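Local coordinates for extracellular solute-binding protein family 5 (Brucella melitensis, PDB 4ONY) that probably binds peptides or related solutes in the periplasm and hands them to an ABC transporter for import, at residues K304-M310 with S354-S359; N120-K124 with D234-K238; F264-K268 with L286-P290; F55-F61 with T68-Y74. All blocks are in the same frame, centred on the assembly; numbering follows the deposited sequence.

Contact 1. Residues K304-M310 with S354-S359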
loop_
_atom_site.group_PDB
_atom_site.type_symbol
_atom_site.label_atom_id
_atom_site.label_comp_id
_atom_site.label_asym_id
_atom_site.label_seq_id
_atom_site.Cartn_x
_atom_site.Cartn_y
_atom_site.Cartn_z
ATOM N N LYS A 304 -10.958 -6.899 3.653
ATOM C CA LYS A 304 -10.635 -6.255 2.401
ATOM C C LYS A 304 -10.030 -7.302 1.484
ATOM O O LYS A 304 -9.501 -8.308 1.953
ATOM C CB LYS A 304 -9.690 -5.079 2.636
ATOM C CG LYS A 304 -8.300 -5.451 3.137
ATOM C CD LYS A 304 -7.538 -4.170 3.449
ATOM C CE LYS A 304 -6.132 -4.425 3.986
ATOM N NZ LYS A 304 -5.190 -4.747 2.888
ATOM N N GLY A 305 -10.123 -7.044 0.183
ATOM C CA GLY A 305 -9.564 -7.896 -0.815
ATOM C C GLY A 305 -8.295 -7.350 -1.469
ATOM O O GLY A 305 -7.715 -8.018 -2.306
ATOM N N THR A 306 -7.851 -6.157 -1.088
ATOM C CA THR A 306 -6.488 -5.733 -1.387
ATOM C C THR A 306 -5.522 -6.575 -0.491
ATOM O O THR A 306 -5.882 -7.031 0.601
ATOM C CB THR A 306 -6.276 -4.245 -1.115
ATOM O OG1 THR A 306 -6.701 -3.954 0.213
ATOM C CG2 THR A 306 -7.059 -3.420 -2.088
ATOM N N PRO A 307 -4.326 -6.834 -0.977
ATOM C CA PRO A 307 -3.433 -7.721 -0.215
ATOM C C PRO A 307 -2.944 -7.140 1.110
ATOM O O PRO A 307 -2.953 -5.941 1.317
ATOM C CB PRO A 307 -2.238 -7.929 -1.144
ATOM C CG PRO A 307 -2.306 -6.825 -2.160
ATOM C CD PRO A 307 -3.725 -6.338 -2.226
ATOM N N ALA A 308 -2.554 -8.039 1.996
ATOM C CA ALA A 308 -1.925 -7.655 3.246
ATOM C C ALA A 308 -0.425 -7.489 2.962
ATOM O O ALA A 308 0.170 -8.305 2.222
ATOM C CB ALA A 308 -2.164 -8.743 4.272
ATOM N N ASP A 309 0.184 -6.435 3.490
ATOM C CA ASP A 309 1.588 -6.161 3.250
ATOM C C ASP A 309 2.412 -7.353 3.770
ATOM O O ASP A 309 2.115 -7.900 4.836
ATOM C CB ASP A 309 2.004 -4.879 3.963
ATOM C CG ASP A 309 1.498 -3.615 3.268
ATOM O OD1 ASP A 309 0.951 -3.651 2.123
ATOM O OD2 ASP A 309 1.688 -2.574 3.882
ATOM N N MET A 310 3.431 -7.746 3.026
ATOM C CA MET A 310 4.398 -8.733 3.533
ATOM C C MET A 310 5.206 -8.195 4.725
ATOM O O MET A 310 5.645 -7.037 4.736
ATOM C CB MET A 310 5.355 -9.127 2.425
ATOM C CG MET A 310 6.422 -10.146 2.799
ATOM S SD MET A 310 5.947 -11.725 3.518
ATOM C CE MET A 310 5.214 -12.463 2.055
ATOM N N SER A 354 1.711 -15.628 0.970
ATOM C CA SER A 354 1.920 -15.118 -0.384
ATOM C C SER A 354 2.419 -13.670 -0.312
ATOM O O SER A 354 2.078 -12.955 0.637
ATOM C CB SER A 354 0.568 -15.102 -1.097
ATOM O OG SER A 354 0.582 -14.438 -2.363
ATOM N N PHE A 355 3.112 -13.250 -1.359
ATOM C CA PHE A 355 3.464 -11.852 -1.531
ATOM C C PHE A 355 2.266 -11.000 -1.981
ATOM O O PHE A 355 2.396 -9.797 -2.036
ATOM C CB PHE A 355 4.643 -11.737 -2.498
ATOM C CG PHE A 355 5.920 -12.319 -1.940
ATOM C CD1 PHE A 355 6.751 -11.553 -1.190
ATOM C CD2 PHE A 355 6.241 -13.628 -2.136
ATOM C CE1 PHE A 355 7.903 -12.062 -0.663
ATOM C CE2 PHE A 355 7.392 -14.173 -1.599
ATOM C CZ PHE A 355 8.234 -13.382 -0.874
ATOM N N TRP A 356 1.108 -11.624 -2.271
ATOM C CA TRP A 356 -0.132 -10.886 -2.490
ATOM C C TRP A 356 -1.213 -11.487 -1.573
ATOM O O TRP A 356 -2.373 -11.636 -1.947
ATOM C CB TRP A 356 -0.535 -10.864 -3.993
ATOM C CG TRP A 356 0.371 -9.918 -4.747
ATOM C CD1 TRP A 356 0.196 -8.570 -4.936
ATOM C CD2 TRP A 356 1.646 -10.232 -5.315
ATOM N NE1 TRP A 356 1.281 -8.019 -5.596
ATOM C CE2 TRP A 356 2.192 -9.009 -5.838
ATOM C CE3 TRP A 356 2.389 -11.409 -5.428
ATOM C CZ2 TRP A 356 3.414 -8.954 -6.464
ATOM C CZ3 TRP A 356 3.612 -11.358 -6.059
ATOM C CH2 TRP A 356 4.128 -10.128 -6.574
ATOM N N GLU A 357 -0.805 -11.772 -0.345
ATOM C CA GLU A 357 -1.635 -12.382 0.688
ATOM C C GLU A 357 -3.036 -11.780 0.794
ATOM O O GLU A 357 -3.205 -10.574 0.964
ATOM C CB GLU A 357 -0.933 -12.229 2.038
ATOM C CG GLU A 357 -1.650 -12.830 3.247
ATOM C CD GLU A 357 -1.846 -14.327 3.158
ATOM O OE1 GLU A 357 -0.987 -15.019 2.604
ATOM O OE2 GLU A 357 -2.874 -14.830 3.661
ATOM N N GLY A 358 -4.009 -12.661 0.787
ATOM C CA GLY A 358 -5.403 -12.314 1.010
ATOM C C GLY A 358 -6.108 -11.765 -0.208
ATOM O O GLY A 358 -7.265 -11.333 -0.086
ATOM N N SER A 359 -5.435 -11.718 -1.363
ATOM C CA SER A 359 -6.041 -11.167 -2.560
ATOM C C SER A 359 -6.172 -12.232 -3.638
ATOM O O SER A 359 -5.575 -13.290 -3.559
ATOM C CB SER A 359 -5.213 -9.986 -3.100
ATOM O OG SER A 359 -4.004 -10.420 -3.726
HETATM O O HOH W 1 -9.164 -11.363 1.825
HETATM O O HOH W 2 1.869 -10.136 0.981
HETATM O O HOH W 3 3.490 -7.844 -0.114
#

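Contact 2. Residues N120-K124 with D234-K238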
loop_
_atom_site.group_PDB
_atom_site.type_symbol
_atom_site.label_atom_id
_atom_site.label_comp_id
_atom_site.label_asym_id
_atom_site.label_seq_id
_atom_site.Cartn_x
_atom_site.Cartn_y
_atom_site.Cartn_z
ATOM N N ASN A 120 -15.678 19.203 -16.871
ATOM C CA ASN A 120 -17.063 19.440 -16.556
ATOM C C ASN A 120 -17.319 20.951 -16.504
ATOM O O ASN A 120 -16.585 21.678 -15.823
ATOM C CB ASN A 120 -17.349 18.810 -15.194
ATOM C CG ASN A 120 -18.825 18.785 -14.872
ATOM O OD1 ASN A 120 -19.511 19.836 -14.942
ATOM N ND2 ASN A 120 -19.325 17.618 -14.501
ATOM N N PRO A 121 -18.318 21.437 -17.241
ATOM C CA PRO A 121 -18.482 22.915 -17.245
ATOM C C PRO A 121 -18.886 23.524 -15.901
ATOM O O PRO A 121 -18.727 24.723 -15.711
ATOM C CB PRO A 121 -19.562 23.156 -18.292
ATOM C CG PRO A 121 -20.263 21.832 -18.449
ATOM C CD PRO A 121 -19.228 20.765 -18.172
ATOM N N LYS A 122 -19.379 22.716 -14.971
ATOM C CA LYS A 122 -19.693 23.212 -13.633
ATOM C C LYS A 122 -18.484 23.316 -12.691
ATOM O O LYS A 122 -18.630 23.794 -11.570
ATOM C CB LYS A 122 -20.670 22.279 -12.943
ATOM C CG LYS A 122 -21.975 22.083 -13.614
ATOM C CD LYS A 122 -22.725 20.962 -12.889
ATOM C CE LYS A 122 -24.159 20.885 -13.389
ATOM N NZ LYS A 122 -24.960 19.913 -12.571
ATOM N N ALA A 123 -17.319 22.828 -13.098
ATOM C CA ALA A 123 -16.190 22.738 -12.157
ATOM C C ALA A 123 -15.740 24.130 -11.715
ATOM O O ALA A 123 -15.479 24.964 -12.561
ATOM C CB ALA A 123 -15.039 22.006 -12.795
ATOM N N LYS A 124 -15.647 24.352 -10.404
ATOM C CA LYS A 124 -15.230 25.619 -9.812
ATOM C C LYS A 124 -14.282 25.410 -8.635
ATOM O O LYS A 124 -14.423 24.457 -7.847
ATOM C CB LYS A 124 -16.428 26.430 -9.294
ATOM C CG LYS A 124 -17.482 26.739 -10.344
ATOM C CD LYS A 124 -18.780 27.352 -9.756
ATOM C CE LYS A 124 -19.765 26.340 -9.098
ATOM N NZ LYS A 124 -20.575 25.390 -10.002
ATOM N N ASP A 234 -21.269 25.230 -1.494
ATOM C CA ASP A 234 -21.390 25.408 -2.934
ATOM C C ASP A 234 -20.423 24.534 -3.735
ATOM O O ASP A 234 -20.163 24.831 -4.907
ATOM C CB ASP A 234 -21.115 26.874 -3.303
ATOM C CG ASP A 234 -21.812 27.304 -4.575
ATOM O OD1 ASP A 234 -22.893 26.808 -4.940
ATOM O OD2 ASP A 234 -21.267 28.195 -5.243
ATOM N N TYR A 235 -19.877 23.490 -3.106
ATOM C CA TYR A 235 -18.978 22.543 -3.778
ATOM C C TYR A 235 -19.557 22.158 -5.162
ATOM O O TYR A 235 -20.659 21.686 -5.250
ATOM C CB TYR A 235 -18.780 21.314 -2.908
ATOM C CG TYR A 235 -18.082 20.165 -3.611
ATOM C CD1 TYR A 235 -16.889 20.354 -4.268
ATOM C CD2 TYR A 235 -18.643 18.908 -3.637
ATOM C CE1 TYR A 235 -16.267 19.322 -4.948
ATOM C CE2 TYR A 235 -17.994 17.854 -4.279
ATOM C CZ TYR A 235 -16.820 18.076 -4.941
ATOM O OH TYR A 235 -16.213 17.044 -5.584
ATOM N N TRP A 236 -18.797 22.401 -6.212
ATOM C CA TRP A 236 -19.241 22.226 -7.574
ATOM C C TRP A 236 -19.650 20.778 -7.904
ATOM O O TRP A 236 -20.525 20.560 -8.740
ATOM C CB TRP A 236 -18.094 22.635 -8.544
ATOM C CG TRP A 236 -17.039 21.565 -8.648
ATOM C CD1 TRP A 236 -15.917 21.444 -7.875
ATOM C CD2 TRP A 236 -17.015 20.472 -9.577
ATOM N NE1 TRP A 236 -15.210 20.323 -8.243
ATOM C CE2 TRP A 236 -15.851 19.705 -9.282
ATOM C CE3 TRP A 236 -17.862 20.058 -10.616
ATOM C CZ2 TRP A 236 -15.513 18.547 -9.997
ATOM C CZ3 TRP A 236 -17.542 18.914 -11.336
ATOM C CH2 TRP A 236 -16.380 18.162 -11.027
ATOM N N GLY A 237 -19.017 19.795 -7.235
ATOM C CA GLY A 237 -19.194 18.398 -7.575
ATOM C C GLY A 237 -20.265 17.662 -6.808
ATOM O O GLY A 237 -20.386 16.445 -6.906
ATOM N N LYS A 238 -21.022 18.389 -6.018
ATOM C CA LYS A 238 -21.952 17.770 -5.063
ATOM C C LYS A 238 -22.942 16.812 -5.731
ATOM O O LYS A 238 -23.389 15.905 -5.098
ATOM C CB LYS A 238 -22.713 18.838 -4.253
ATOM C CG LYS A 238 -23.729 19.546 -5.088
ATOM C CD LYS A 238 -24.201 20.889 -4.563
ATOM C CE LYS A 238 -23.881 21.132 -3.099
ATOM N NZ LYS A 238 -24.648 22.364 -2.763
HETATM O O HOH W 4 -16.116 24.153 -5.964
#

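Contact 3. Residues F264-K268 with L286-P290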
loop_
_atom_site.group_PDB
_atom_site.type_symbol
_atom_site.label_atom_id
_atom_site.label_comp_id
_atom_site.label_asym_id
_atom_site.label_seq_id
_atom_site.Cartn_x
_atom_site.Cartn_y
_atom_site.Cartn_z
ATOM N N PHE A 264 -4.885 7.532 21.913
ATOM C CA PHE A 264 -5.847 6.572 22.447
ATOM C C PHE A 264 -6.617 7.145 23.641
ATOM O O PHE A 264 -7.832 7.053 23.691
ATOM C CB PHE A 264 -5.128 5.265 22.802
ATOM C CG PHE A 264 -6.028 4.129 23.226
ATOM C CD1 PHE A 264 -6.946 3.583 22.347
ATOM C CD2 PHE A 264 -5.907 3.567 24.506
ATOM C CE1 PHE A 264 -7.755 2.528 22.735
ATOM C CE2 PHE A 264 -6.733 2.506 24.892
ATOM C CZ PHE A 264 -7.641 1.973 23.989
ATOM N N GLU A 265 -5.927 7.793 24.566
ATOM C CA GLU A 265 -6.594 8.417 25.710
ATOM C C GLU A 265 -7.607 9.483 25.264
ATOM O O GLU A 265 -8.687 9.628 25.842
ATOM C CB GLU A 265 -5.584 9.022 26.685
ATOM C CG GLU A 265 -4.807 8.004 27.493
ATOM C CD GLU A 265 -5.697 7.123 28.354
ATOM O OE1 GLU A 265 -6.628 7.678 28.989
ATOM O OE2 GLU A 265 -5.485 5.888 28.365
ATOM N N SER A 266 -7.252 10.240 24.237
ATOM C CA SER A 266 -8.147 11.292 23.753
ATOM C C SER A 266 -9.394 10.652 23.067
ATOM O O SER A 266 -10.510 11.185 23.175
ATOM C CB SER A 266 -7.381 12.179 22.789
ATOM O OG SER A 266 -8.143 13.291 22.373
ATOM N N PHE A 267 -9.210 9.506 22.383
ATOM C CA PHE A 267 -10.329 8.702 21.889
ATOM C C PHE A 267 -11.235 8.243 23.050
ATOM O O PHE A 267 -12.465 8.359 22.960
ATOM C CB PHE A 267 -9.854 7.485 21.098
ATOM C CG PHE A 267 -10.971 6.537 20.711
ATOM C CD1 PHE A 267 -11.942 6.927 19.809
ATOM C CD2 PHE A 267 -11.045 5.284 21.253
ATOM C CE1 PHE A 267 -12.986 6.083 19.468
ATOM C CE2 PHE A 267 -12.064 4.414 20.901
ATOM C CZ PHE A 267 -13.044 4.814 20.016
ATOM N N LYS A 268 -10.632 7.721 24.117
ATOM C CA LYS A 268 -11.405 7.233 25.262
ATOM C C LYS A 268 -12.215 8.344 25.930
ATOM O O LYS A 268 -13.301 8.080 26.407
ATOM C CB LYS A 268 -10.542 6.522 26.295
ATOM C CG LYS A 268 -10.018 5.143 25.854
ATOM C CD LYS A 268 -8.867 4.651 26.692
ATOM C CE LYS A 268 -9.200 4.609 28.158
ATOM N NZ LYS A 268 -8.152 3.911 28.930
ATOM N N LEU A 286 -7.235 -3.663 25.927
ATOM C CA LEU A 286 -7.439 -2.315 26.452
ATOM C C LEU A 286 -8.729 -1.654 26.070
ATOM O O LEU A 286 -8.910 -0.461 26.343
ATOM C CB LEU A 286 -6.230 -1.402 26.132
ATOM C CG LEU A 286 -4.878 -1.880 26.696
ATOM C CD1 LEU A 286 -3.729 -0.918 26.383
ATOM C CD2 LEU A 286 -4.954 -2.117 28.189
ATOM N N TYR A 287 -9.666 -2.403 25.488
ATOM C CA TYR A 287 -10.969 -1.853 25.178
ATOM C C TYR A 287 -11.997 -2.350 26.195
ATOM O O TYR A 287 -13.150 -2.588 25.868
ATOM C CB TYR A 287 -11.379 -2.191 23.733
ATOM C CG TYR A 287 -10.606 -1.431 22.670
ATOM C CD1 TYR A 287 -9.318 -1.780 22.343
ATOM C CD2 TYR A 287 -11.169 -0.347 21.991
ATOM C CE1 TYR A 287 -8.612 -1.071 21.380
ATOM C CE2 TYR A 287 -10.463 0.354 21.027
ATOM C CZ TYR A 287 -9.192 -0.031 20.710
ATOM O OH TYR A 287 -8.455 0.646 19.751
ATOM N N ASP A 288 -11.539 -2.512 27.426
ATOM C CA ASP A 288 -12.371 -2.892 28.564
ATOM C C ASP A 288 -12.874 -1.660 29.343
ATOM O O ASP A 288 -13.077 -1.738 30.508
ATOM C CB ASP A 288 -11.571 -3.825 29.522
ATOM C CG ASP A 288 -10.195 -3.240 29.966
ATOM O OD1 ASP A 288 -9.714 -2.232 29.399
ATOM O OD2 ASP A 288 -9.543 -3.831 30.840
ATOM N N PHE A 289 -13.046 -0.523 28.720
ATOM C CA PHE A 289 -13.511 0.681 29.410
ATOM C C PHE A 289 -15.026 0.832 29.217
ATOM O O PHE A 289 -15.597 0.179 28.342
ATOM C CB PHE A 289 -12.729 1.923 28.958
ATOM C CG PHE A 289 -12.760 2.188 27.479
ATOM C CD1 PHE A 289 -11.833 1.618 26.641
ATOM C CD2 PHE A 289 -13.678 3.072 26.941
ATOM C CE1 PHE A 289 -11.829 1.921 25.273
ATOM C CE2 PHE A 289 -13.688 3.362 25.578
ATOM C CZ PHE A 289 -12.754 2.797 24.749
ATOM N N PRO A 290 -15.694 1.588 30.102
ATOM C CA PRO A 290 -17.155 1.511 30.225
ATOM C C PRO A 290 -17.919 1.785 28.958
ATOM O O PRO A 290 -18.892 1.078 28.686
ATOM C CB PRO A 290 -17.475 2.587 31.267
ATOM C CG PRO A 290 -16.279 2.592 32.162
ATOM C CD PRO A 290 -15.097 2.348 31.226
HETATM O O HOH W 5 -8.002 1.079 28.243
#

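Contact 4. Residues F55-F61 with T68-Y74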
loop_
_atom_site.group_PDB
_atom_site.type_symbol
_atom_site.label_atom_id
_atom_site.label_comp_id
_atom_site.label_asym_id
_atom_site.label_seq_id
_atom_site.Cartn_x
_atom_site.Cartn_y
_atom_site.Cartn_z
ATOM N N PHE A 55 2.846 18.949 11.727
ATOM C CA PHE A 55 2.852 19.588 10.450
ATOM C C PHE A 55 3.120 21.045 10.652
ATOM O O PHE A 55 2.800 21.579 11.683
ATOM C CB PHE A 55 1.498 19.391 9.739
ATOM C CG PHE A 55 0.438 20.334 10.188
ATOM C CD1 PHE A 55 -0.316 20.063 11.308
ATOM C CD2 PHE A 55 0.228 21.517 9.505
ATOM C CE1 PHE A 55 -1.265 20.958 11.744
ATOM C CE2 PHE A 55 -0.701 22.409 9.942
ATOM C CZ PHE A 55 -1.478 22.116 11.051
ATOM N N ASP A 56 3.669 21.690 9.634
ATOM C CA ASP A 56 3.866 23.123 9.655
ATOM C C ASP A 56 3.694 23.787 8.285
ATOM O O ASP A 56 4.112 24.916 8.111
ATOM C CB ASP A 56 5.265 23.441 10.186
ATOM C CG ASP A 56 6.362 22.846 9.346
ATOM O OD1 ASP A 56 6.141 22.273 8.253
ATOM O OD2 ASP A 56 7.507 22.938 9.834
ATOM N N SER A 57 3.114 23.104 7.311
ATOM C CA SER A 57 2.979 23.682 5.988
ATOM C C SER A 57 1.833 23.035 5.227
ATOM O O SER A 57 1.389 21.947 5.593
ATOM C CB SER A 57 4.284 23.571 5.175
ATOM O OG SER A 57 4.210 24.313 3.946
ATOM N N LEU A 58 1.361 23.712 4.175
ATOM C CA LEU A 58 0.160 23.322 3.473
ATOM C C LEU A 58 0.309 23.165 1.954
ATOM O O LEU A 58 -0.681 23.330 1.218
ATOM C CB LEU A 58 -0.968 24.316 3.739
ATOM C CG LEU A 58 -1.322 24.600 5.187
ATOM C CD1 LEU A 58 -2.360 25.735 5.275
ATOM C CD2 LEU A 58 -1.812 23.364 5.886
ATOM N N ASN A 59 1.498 22.784 1.489
ATOM C CA ASN A 59 1.736 22.532 0.076
ATOM C C ASN A 59 2.283 21.144 -0.117
ATOM O O ASN A 59 3.455 20.889 0.140
ATOM C CB ASN A 59 2.667 23.550 -0.517
ATOM C CG ASN A 59 2.793 23.403 -2.028
ATOM O OD1 ASN A 59 2.521 22.351 -2.586
ATOM N ND2 ASN A 59 3.185 24.474 -2.695
ATOM N N PRO A 60 1.433 20.224 -0.567
ATOM C CA PRO A 60 1.858 18.839 -0.662
ATOM C C PRO A 60 2.661 18.549 -1.915
ATOM O O PRO A 60 3.030 17.397 -2.117
ATOM C CB PRO A 60 0.524 18.055 -0.700
ATOM C CG PRO A 60 -0.463 18.991 -1.190
ATOM C CD PRO A 60 -0.009 20.395 -0.818
ATOM N N PHE A 61 2.969 19.543 -2.746
ATOM C CA PHE A 61 3.547 19.260 -4.059
ATOM C C PHE A 61 5.005 19.678 -4.261
ATOM O O PHE A 61 5.523 19.579 -5.384
ATOM C CB PHE A 61 2.679 19.945 -5.123
ATOM C CG PHE A 61 1.216 19.622 -4.989
ATOM C CD1 PHE A 61 0.768 18.315 -5.148
ATOM C CD2 PHE A 61 0.292 20.627 -4.714
ATOM C CE1 PHE A 61 -0.598 18.021 -5.049
ATOM C CE2 PHE A 61 -1.058 20.341 -4.579
ATOM C CZ PHE A 61 -1.502 19.036 -4.740
ATOM N N THR A 68 6.369 17.488 6.661
ATOM C CA THR A 68 5.594 18.094 7.686
ATOM C C THR A 68 4.446 18.881 7.061
ATOM O O THR A 68 4.130 20.003 7.480
ATOM C CB THR A 68 6.473 18.979 8.581
ATOM O OG1 THR A 68 7.168 19.940 7.771
ATOM C CG2 THR A 68 7.492 18.146 9.347
ATOM N N THR A 69 3.830 18.286 6.056
ATOM C CA THR A 69 2.658 18.849 5.411
ATOM C C THR A 69 1.369 18.283 6.012
ATOM O O THR A 69 1.299 17.111 6.315
ATOM C CB THR A 69 2.720 18.597 3.900
ATOM O OG1 THR A 69 3.842 19.328 3.355
ATOM C CG2 THR A 69 1.483 19.052 3.241
ATOM N N ALA A 70 0.368 19.126 6.202
ATOM C CA ALA A 70 -0.860 18.704 6.813
ATOM C C ALA A 70 -1.525 17.586 6.029
ATOM O O ALA A 70 -1.446 17.560 4.814
ATOM C CB ALA A 70 -1.842 19.845 6.907
ATOM N N ARG A 71 -2.166 16.691 6.758
ATOM C CA ARG A 71 -2.965 15.633 6.192
ATOM C C ARG A 71 -4.247 16.225 5.616
ATOM O O ARG A 71 -4.746 17.246 6.090
ATOM C CB ARG A 71 -3.357 14.608 7.291
ATOM C CG ARG A 71 -2.196 13.843 7.920
ATOM C CD ARG A 71 -1.635 12.775 7.006
ATOM N NE ARG A 71 -2.718 11.836 6.687
ATOM C CZ ARG A 71 -3.102 10.804 7.440
ATOM N NH1 ARG A 71 -2.435 10.480 8.550
ATOM N NH2 ARG A 71 -4.140 10.055 7.048
ATOM N N GLY A 72 -4.791 15.537 4.633
ATOM C CA GLY A 72 -6.139 15.791 4.136
ATOM C C GLY A 72 -6.180 16.624 2.846
ATOM O O GLY A 72 -7.236 16.718 2.219
ATOM N N LEU A 73 -5.068 17.194 2.426
ATOM C CA LEU A 73 -5.084 18.103 1.295
ATOM C C LEU A 73 -5.150 17.354 -0.030
ATOM O O LEU A 73 -5.929 17.720 -0.920
ATOM C CB LEU A 73 -3.867 19.036 1.326
ATOM C CG LEU A 73 -3.788 19.944 2.539
ATOM C CD1 LEU A 73 -2.379 20.517 2.671
ATOM C CD2 LEU A 73 -4.788 21.088 2.409
ATOM N N TYR A 74 -4.310 16.338 -0.153
ATOM C CA TYR A 74 -4.110 15.617 -1.384
ATOM C C TYR A 74 -3.435 14.263 -1.062
ATOM O O TYR A 74 -2.581 14.179 -0.195
ATOM C CB TYR A 74 -3.216 16.411 -2.340
ATOM C CG TYR A 74 -2.986 15.701 -3.651
ATOM C CD1 TYR A 74 -3.973 15.696 -4.625
ATOM C CD2 TYR A 74 -1.817 15.006 -3.899
ATOM C CE1 TYR A 74 -3.779 15.058 -5.842
ATOM C CE2 TYR A 74 -1.615 14.331 -5.092
ATOM C CZ TYR A 74 -2.615 14.358 -6.056
ATOM O OH TYR A 74 -2.445 13.725 -7.240
HETATM O O HOH W 6 4.067 21.912 2.649
#

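Contact 1. Residues K304-M310 with S354-S359
Glu357 O is approached by two neighbouring groups of 304-310. Ala308 N donates to it at 2.8 Å, with 162° at the hydrogen and the donor in the carbonyl plane; Pro307 CA adds a C-H...O contact to Glu357 O at 3.1 Å. Trp356 O is also held twice, but within its own type II turn from Trp356 to Ser359: it accepts from Ser359 N and, at 2.7 Å, from Ser359 OG. The Ser359 torsion (chi1 74°) sets the hydroxyl between the backbone N and the carbonyl carbon, turned back over the turn, while Ser359 CB rests against Gly305 O.

The Pro307 ring lies alongside the Trp356 side chain, both pointing the same way, with Pro307 CG 4.1 Å from Trp356 CD1. At the far end, Met310 starts with CG anti to the backbone N (chi1 180°) and then bends at chi2 and chi3, which lays its methyl over one face of the Phe355 ring. Met310 CE is 3.9 Å from the Phe355 centroid, a CH-pi contact and part of a Met-aromatic pair. Phe355 also meets Trp503 and Tyr557 edge-to-face, and Asp548 receives bonds from Ser354 OG and Phe355 N.

Three waters complete the seam. One donates to Lys304 O and, at 2.7 Å, to Gly358 O; a second donates to Ala308 O and Ser354 O; the third links Met310 N to Phe355 O. Two of these waters thus join pairs of carbonyls that could not bond each other directly, so the polar part of this loop-to-loop contact rests on backbone groups and bridging water, with side chains supplying its apolar part.

Contact 2. Residues N120-K124 with D234-K238
The type I turn Asn120-Ala123, which follows strand 114-119 of the antiparallel sheet, receives the indole of Trp236 from the loop after strand 226-231. Ala123 lies over one face of the indole: its CB is 4.0 Å from the centroid of the six-membered ring and 10° off the ring normal, a CH-pi contact, and Ala123 CA is 3.5 Å from Trp236 CE3. Asn120 comes to the rim instead. Its ND2 sits in the ring plane at the edge, the amide is turned 67° from the indole, and Asn120 CG is 3.8 Å from Trp236 CZ3.

The turn has its own brace: Asn120 OD1 accepts from Lys122 N at 2.9 Å on a lone pair, forming an Asx turn. Just after the turn, Lys124, bent at chi3 and chi4, curls back and its NZ donates to Lys122 O at 3.0 Å, on a lone pair. Trp236 CB also lies against that carbonyl, 3.3 Å from Lys122 O.

Water 4 provides the polar link between the segments, donating to Lys124 O at 2.6 Å and accepting from Trp236 N. The indole NE1 bonds Gln85 OE1, outside both segments, and Leu102 of strand 97-108 also touches the Trp236 side chain. With no direct hydrogen bond between the two segments, the contact depends on dispersion and CH-pi packing around the indole, while Trp236 N and NE1 are satisfied by water 4 and Gln85.

Contact 3. Residues F264-K268 with L286-P290
Phe264 turns the edge of its ring toward the face of Tyr287 in a T-shaped pair: the planes stand at 67°, the centroids are 5.2 Å apart, and Phe264 CE1 comes to 3.6 Å from Tyr287 CZ. Leu286 O lies in the plane of the Phe264 ring, 3.6 Å from Phe264 CZ.

One helical turn on, Lys268 uses its aliphatic part. Its CG stands over one face of Phe289, 3.8 Å from the ring centroid and 15° off the normal, and also over one face of Phe264, offset toward the rim. The Phe289 torsion (chi1 56°) sets CG between the backbone N and the carbonyl carbon, presenting that face to the lysine. Phe267 CE2 meets the rim of Phe289 near its plane, 4.2 Å from Phe289 CZ. Beyond its bend at chi3, Lys268 NZ reaches water 5, which donates to Leu286 O at 2.6 Å; NZ also forms a salt bridge with Glu265 OE2 whose hydrogen bond is weak (3.4 Å).

Tyr287 OH bonds Glu277, and Phe267 packs on strands 297-302 and 566-571. An aromatic cluster thus joins helix 260-268 to the connection between helices 280-285 and 290-293, with Phe289 at the N-cap position of the latter.

Contact 4. Residues F55-F61 with T68-Y74
Phe61 and Tyr74 form a T-shaped pair: Phe61 CE1 stands over one face of the Tyr74 ring, 3.4 Å from Tyr74 CD2, with the planes at 62°, and Tyr74 CE2 lies in plane at the Phe61 edge. One face of Phe61 carries the Pro60 ring, whose CG also packs against Tyr74 CB at 3.9 Å. At the other end, Ala70 CB meets the Phe55 ring obliquely, in an off-centre CH-pi contact, 3.7 Å from Phe55 CD2, and Ala70 CB is likewise 3.7 Å from Leu58 CD2.

Between these ends the backbones meet in a single beta bridge, Ser57 with Thr69, within the connection from strand 46-52 to 88-90. The Phe55 ring also meets Tyr256, which lines the pocket of the bound 1-ethoxy-2-(2-ethoxyethoxy)ethane. Ala70 N donates to Ser57 O at 3.1 Å. Asp56 N donates to Thr68 O at 2.8 Å, and Ser57 N bonds the same oxygen weakly.

Thr68 OG1 donates to Asp56 OD1 at 2.6 Å, arriving 39° out of the carboxylate plane. Asp56 holds CG between its backbone N and carbonyl carbon (chi1 60°), carrying OD1 across. Water 6 joins Ser57 OG, Asn59 N and Thr69 OG1; Ser57 OG further bonds Thr206 N, and Thr69 OG1 bonds Ser65 O.

Overall arrangement
Along the chain, contact 4 closes first, followed by contacts 2, 3 and 1, each finished before the next opens. None touches another: contacts 2 and 4 are closest, with nearest atoms about 11 Å apart, and the centres of contacts 2 and 3 are farthest, about 41 Å apart. Side chains of contact 4 touch strand 226-231, which a segment of contact 2 follows. Strand 297-302 meets contact 3 and precedes contact 1, whose segments adjoin strands 310-315 and 350-351 of the six-stranded sheet. Contacts 3 and 4 are local in sequence, whereas contacts 1 and 2 join loops 44 and 110 residues apart, in a fold consistent with family 5 solute-binding proteins.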